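Beta-glucoside phosphorylase BglX (Unidentified, PDB 5VQE) is a glycoside hydrolase family 3 beta-glucoside phosphorylase that probably cleaves beta-glucosides with phosphate, and it binds 2-deoxy-2-fluoroglucose in its pocket. Local coordinates at residues 41-46 / 63-68; 484-489 / 517-522. All coordinates share one frame; numbering follows the deposited sequence.

Contact 1. Residues 41-46 / 63-68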
# COMPACT_ATOMS: atom_id res chain seq x y z
N ILE A 41 -13.82 6.55 7.52
CA ILE A 41 -13.82 5.59 6.43
C ILE A 41 -15.21 5.52 5.81
O ILE A 41 -16.23 5.71 6.48
CB ILE A 41 -13.34 4.21 6.92
CG1 ILE A 41 -12.91 3.34 5.73
CG2 ILE A 41 -14.43 3.50 7.73
CD1 ILE A 41 -12.17 2.08 6.15
N ILE A 42 -15.26 5.25 4.51
CA ILE A 42 -16.52 5.16 3.78
C ILE A 42 -16.52 3.91 2.92
O ILE A 42 -15.54 3.64 2.21
CB ILE A 42 -16.77 6.43 2.93
CG1 ILE A 42 -17.21 7.55 3.87
CG2 ILE A 42 -17.81 6.18 1.84
CD1 ILE A 42 -17.37 8.87 3.23
N TRP A 43 -17.61 3.15 2.99
CA TRP A 43 -17.83 1.96 2.18
C TRP A 43 -19.16 2.11 1.47
O TRP A 43 -20.03 2.89 1.88
CB TRP A 43 -17.84 0.66 3.01
CG TRP A 43 -17.61 0.80 4.50
CD1 TRP A 43 -18.26 1.64 5.36
CD2 TRP A 43 -16.69 0.05 5.31
NE1 TRP A 43 -17.79 1.48 6.64
CE2 TRP A 43 -16.83 0.51 6.63
CE3 TRP A 43 -15.75 -0.95 5.03
CZ2 TRP A 43 -16.07 -0.01 7.68
CZ3 TRP A 43 -15.00 -1.46 6.08
CH2 TRP A 43 -15.16 -0.99 7.39
N ASP A 44 -19.33 1.35 0.39
CA ASP A 44 -20.58 1.34 -0.38
C ASP A 44 -21.21 -0.05 -0.24
O ASP A 44 -20.91 -0.97 -1.00
CB ASP A 44 -20.33 1.69 -1.84
CG ASP A 44 -21.63 1.86 -2.63
OD1 ASP A 44 -21.57 2.01 -3.87
OD2 ASP A 44 -22.71 1.87 -2.01
N LYS A 45 -22.09 -0.19 0.75
CA LYS A 45 -22.88 -1.40 0.93
C LYS A 45 -24.30 -0.96 1.26
O LYS A 45 -24.48 0.01 2.01
CB LYS A 45 -22.33 -2.29 2.04
N PRO A 46 -25.32 -1.64 0.74
CA PRO A 46 -26.69 -1.19 0.99
C PRO A 46 -27.01 -1.23 2.48
O PRO A 46 -26.63 -2.16 3.19
CB PRO A 46 -27.55 -2.18 0.19
CG PRO A 46 -26.70 -3.39 0.03
CD PRO A 46 -25.27 -2.94 0.04
N MET A 63 -11.91 8.61 3.75
CA MET A 63 -11.21 7.70 2.85
C MET A 63 -12.21 6.72 2.25
O MET A 63 -13.02 6.14 2.97
CB MET A 63 -10.11 6.91 3.58
CG MET A 63 -9.18 6.17 2.59
SD MET A 63 -8.30 4.72 3.21
CE MET A 63 -9.63 3.53 3.26
N TYR A 64 -12.15 6.55 0.93
CA TYR A 64 -12.99 5.59 0.23
C TYR A 64 -12.31 4.23 0.25
O TYR A 64 -11.16 4.09 -0.17
CB TYR A 64 -13.23 6.00 -1.23
CG TYR A 64 -13.99 7.30 -1.45
CD1 TYR A 64 -14.93 7.74 -0.54
CD2 TYR A 64 -13.77 8.06 -2.58
CE1 TYR A 64 -15.63 8.91 -0.74
CE2 TYR A 64 -14.47 9.24 -2.79
CZ TYR A 64 -15.39 9.66 -1.87
OH TYR A 64 -16.09 10.82 -2.07
N ARG A 65 -13.02 3.22 0.77
CA ARG A 65 -12.69 1.83 0.49
C ARG A 65 -12.94 1.56 -0.99
O ARG A 65 -13.56 2.38 -1.68
CB ARG A 65 -13.52 0.90 1.35
CG ARG A 65 -13.10 0.86 2.82
CD ARG A 65 -11.74 0.17 3.02
NE ARG A 65 -11.66 -1.12 2.36
CZ ARG A 65 -12.33 -2.20 2.74
NH1 ARG A 65 -13.16 -2.15 3.78
NH2 ARG A 65 -12.19 -3.34 2.08
N PRO A 66 -12.50 0.41 -1.50
CA PRO A 66 -12.72 0.12 -2.93
C PRO A 66 -14.17 -0.17 -3.24
O PRO A 66 -14.72 -1.20 -2.84
CB PRO A 66 -11.83 -1.11 -3.19
CG PRO A 66 -10.92 -1.21 -2.03
CD PRO A 66 -11.65 -0.60 -0.87
N PHE A 67 -14.81 0.75 -3.94
CA PHE A 67 -16.07 0.47 -4.61
C PHE A 67 -16.01 1.17 -5.97
O PHE A 67 -14.94 1.62 -6.40
CB PHE A 67 -17.26 0.87 -3.72
CG PHE A 67 -17.20 2.28 -3.19
CD1 PHE A 67 -16.60 2.55 -1.97
CD2 PHE A 67 -17.78 3.32 -3.90
CE1 PHE A 67 -16.56 3.84 -1.48
CE2 PHE A 67 -17.74 4.61 -3.40
CZ PHE A 67 -17.13 4.87 -2.19
N LYS A 68 -17.13 1.25 -6.67
CA LYS A 68 -17.11 1.62 -8.08
C LYS A 68 -16.80 3.10 -8.27
O LYS A 68 -17.27 3.96 -7.52
CB LYS A 68 -18.44 1.28 -8.75
CG LYS A 68 -18.59 -0.20 -9.06
CD LYS A 68 -19.91 -0.49 -9.77
CE LYS A 68 -20.22 -1.99 -9.79
NZ LYS A 68 -20.66 -2.48 -8.45
O HOH W 1 -19.78 0.53 -5.69

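Contact 2. Residues 484-489 / 517-522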
# COMPACT_ATOMS: atom_id res chain seq x y z
N THR A 484 1.00 -14.52 8.15
CA THR A 484 1.92 -15.08 7.16
C THR A 484 1.34 -14.93 5.76
O THR A 484 0.12 -14.95 5.57
CB THR A 484 2.22 -16.56 7.44
OG1 THR A 484 3.47 -16.91 6.82
CG2 THR A 484 1.11 -17.47 6.89
N ILE A 485 2.24 -14.78 4.80
CA ILE A 485 1.95 -15.01 3.39
C ILE A 485 2.88 -16.08 2.84
O ILE A 485 3.18 -16.11 1.65
CB ILE A 485 2.05 -13.71 2.56
CG1 ILE A 485 3.44 -13.09 2.72
CG2 ILE A 485 0.96 -12.73 2.98
CD1 ILE A 485 3.69 -11.90 1.80
N ARG A 486 3.36 -16.94 3.73
CA ARG A 486 4.15 -18.10 3.34
C ARG A 486 3.31 -19.04 2.49
O ARG A 486 2.08 -19.05 2.55
CB ARG A 486 4.66 -18.83 4.58
CG ARG A 486 5.66 -18.05 5.41
CD ARG A 486 7.07 -18.22 4.89
NE ARG A 486 7.46 -19.62 4.88
CZ ARG A 486 7.87 -20.29 5.95
NH1 ARG A 486 7.93 -19.69 7.13
NH2 ARG A 486 8.20 -21.57 5.83
N LEU A 487 4.01 -19.85 1.70
CA LEU A 487 3.35 -20.87 0.91
C LEU A 487 2.63 -21.86 1.81
O LEU A 487 3.24 -22.47 2.69
CB LEU A 487 4.39 -21.60 0.05
CG LEU A 487 4.06 -21.73 -1.43
CD1 LEU A 487 5.19 -22.47 -2.13
CD2 LEU A 487 2.74 -22.46 -1.64
N VAL A 488 1.32 -21.98 1.60
CA VAL A 488 0.48 -22.95 2.30
C VAL A 488 -0.22 -23.78 1.24
O VAL A 488 -0.78 -23.23 0.28
CB VAL A 488 -0.55 -22.24 3.21
CG1 VAL A 488 -1.51 -23.25 3.84
CG2 VAL A 488 0.17 -21.44 4.30
N TRP A 489 -0.17 -25.10 1.39
CA TRP A 489 -0.75 -26.00 0.40
C TRP A 489 -2.19 -26.36 0.78
O TRP A 489 -2.52 -26.50 1.96
CB TRP A 489 0.10 -27.27 0.27
CG TRP A 489 1.53 -26.97 -0.00
CD1 TRP A 489 2.58 -27.10 0.86
CD2 TRP A 489 2.08 -26.46 -1.22
NE1 TRP A 489 3.75 -26.71 0.25
CE2 TRP A 489 3.46 -26.31 -1.03
CE3 TRP A 489 1.53 -26.12 -2.46
CZ2 TRP A 489 4.31 -25.84 -2.03
CZ3 TRP A 489 2.37 -25.65 -3.45
CH2 TRP A 489 3.74 -25.51 -3.23
N LEU A 517 10.99 -19.23 -2.91
CA LEU A 517 12.05 -20.22 -2.83
C LEU A 517 12.31 -20.65 -1.39
O LEU A 517 12.98 -21.67 -1.18
CB LEU A 517 13.33 -19.68 -3.46
CG LEU A 517 13.37 -19.70 -5.00
CD1 LEU A 517 14.59 -18.96 -5.52
CD2 LEU A 517 13.35 -21.13 -5.57
N VAL A 518 11.81 -19.91 -0.40
CA VAL A 518 11.88 -20.33 1.00
C VAL A 518 11.15 -21.66 1.19
O VAL A 518 11.61 -22.53 1.94
CB VAL A 518 11.28 -19.24 1.92
CG1 VAL A 518 10.98 -19.79 3.32
CG2 VAL A 518 12.22 -18.05 2.01
N ASP A 519 10.00 -21.82 0.55
CA ASP A 519 9.17 -22.99 0.75
C ASP A 519 9.26 -24.00 -0.38
O ASP A 519 8.80 -25.14 -0.20
CB ASP A 519 7.71 -22.55 0.95
CG ASP A 519 7.47 -21.91 2.31
OD1 ASP A 519 7.89 -22.51 3.33
OD2 ASP A 519 6.90 -20.80 2.37
N VAL A 520 9.85 -23.64 -1.52
CA VAL A 520 10.06 -24.60 -2.61
C VAL A 520 11.51 -24.51 -3.07
O VAL A 520 11.78 -24.31 -4.27
CB VAL A 520 9.07 -24.36 -3.76
CG1 VAL A 520 7.64 -24.53 -3.27
CG2 VAL A 520 9.25 -22.97 -4.40
N PRO A 521 12.48 -24.70 -2.18
CA PRO A 521 13.89 -24.58 -2.59
C PRO A 521 14.33 -25.65 -3.57
O PRO A 521 15.33 -25.45 -4.26
CB PRO A 521 14.65 -24.69 -1.26
CG PRO A 521 13.76 -25.51 -0.40
CD PRO A 521 12.36 -25.08 -0.76
N MET A 522 13.62 -26.78 -3.64
CA MET A 522 13.95 -27.85 -4.57
C MET A 522 13.70 -27.47 -6.03
O MET A 522 14.20 -28.16 -6.93
CB MET A 522 13.15 -29.11 -4.22
CG MET A 522 11.64 -29.05 -4.54
SD MET A 522 10.67 -27.97 -3.46
CE MET A 522 10.54 -28.96 -1.98
O HOH W 2 6.45 -26.19 1.05

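Contact 1. Residues 41-46 / 63-68
Phe67 has CG between its own backbone N and carbonyl carbon (chi1 52°), which turns the phenyl ring under Asp44 CB, while Asp44 swings CG opposite its N (chi1 -173°) and so sets where its carboxylate goes. This CH-pi contact puts Asp44 CB 3.8 Å from the centroid of the Phe67 ring, and the carboxylate stands steeply to the ring. Upstream, the backbones pair as parallel strands: Ile42 N gives its hydrogen to Met63 O at 2.9 Å, and Arg65 N answers with a straighter bond to Ile42 O. A beta-branched isoleucine suits such an extended strand, and Ile42 CG2 packs 4.0 Å from Tyr64 CD1, with Phe67 CE1 just beyond. On the opposite face, Ile41 CG1 meets Met63 CE at 4.1 Å, and Ile41 CD1 rests 3.7 Å from Arg65 CG. Arg65 NH1 comes to the edge of the Trp43 indole near the ring plane, so the charge does not sit over the ring face. With an alanine in place of Phe67, the face under Asp44 CB and the edge beside Ile42 would be lost, probably leaving a gap between loop and strand end. Asp44 OD1 accepts from a water that in turn accepts from Lys68 N, the N-cap residue of helix 69-82, and OD1 also forms a salt bridge with Arg71. The chemistry thus divides by face: Ile42 and Tyr64 present hydrocarbon and ring to helix 69-82, as in a beta/alpha barrel, while Met63, unbranched and apolar, lines the sugar pocket, and the charge of Asp44 is probably stabilised by Arg71 and the helix start.

Contact 2. Residues 484-489 / 517-522
Arg486 grips the carboxylate of Asp519 side-on, and this ion pair is the polar centre of the contact. Arg486 NE reaches Asp519 OD2 at 2.8 Å and Arg486 NH2 reaches Asp519 OD1 at 2.7 Å, each on the syn side, with the two flat groups only 14° from coplanar. The arginine gets there by bending at chi2 (-85°) and chi3, which curls NE and NH2 round to the carboxylate instead of letting the chain run straight out. Asp519 OD2 carries a second bond, from Leu487 N at 3.1 Å, which arrives 41° above the carboxylate plane. Two oxygens serving three N-H groups explain why an aspartate suits this loop: it ties down a side chain and a backbone amide together, and so fixes its own rotation.

Beside this pair the packing is tight. Leu487 CD1 presses on Val520 CG1 at 3.4 Å, closer than carbons usually come, and Val520 CG1 also meets the indole edge, 3.8 Å from Trp489 CZ2. Leu487 CD2 lies over a face of that ring, so leucine, valine and tryptophan form a compact apolar cluster. The outer side is looser. Val518 CG1 merely leans over a face of the guanidinium, 3.9 Å from Arg486 NE, and a water spans the remaining distance between Trp489 NE1 and Asp519 O. Arg486 NH1 has a long, weak ion pair with Glu156.

Both loops follow neighbouring parallel strands of the mixed six-stranded sheet, 469-475 and 506-510. Leu487 and Val520 both rest on Phe508 of strand 506-510, while Leu487 and Trp489 also touch Ala418 of strand 412-419.

The two contacts lie far apart, about 34 Å between centres, and share no strand, helix or loop. Contact 1 belongs to the family 3 N-terminal barrel, where adjacent parallel strands and the loops after them meet beside the sugar pocket; contact 2 joins two loops of the later mixed sheet and contains none of the pocket residues. Both are partly buried, their centres about 17 Å and about 23 Å from that of the chain, yet the means differ. Residues 41-46 and 63-68 are joined in register by backbone bonds, with apolar side chains on each face and the charged groups further out. Residues 484-489 and 517-522 lack strand pairing and rely on an ion pair, a backbone amide sharing one carboxylate oxygen, and a small apolar cluster.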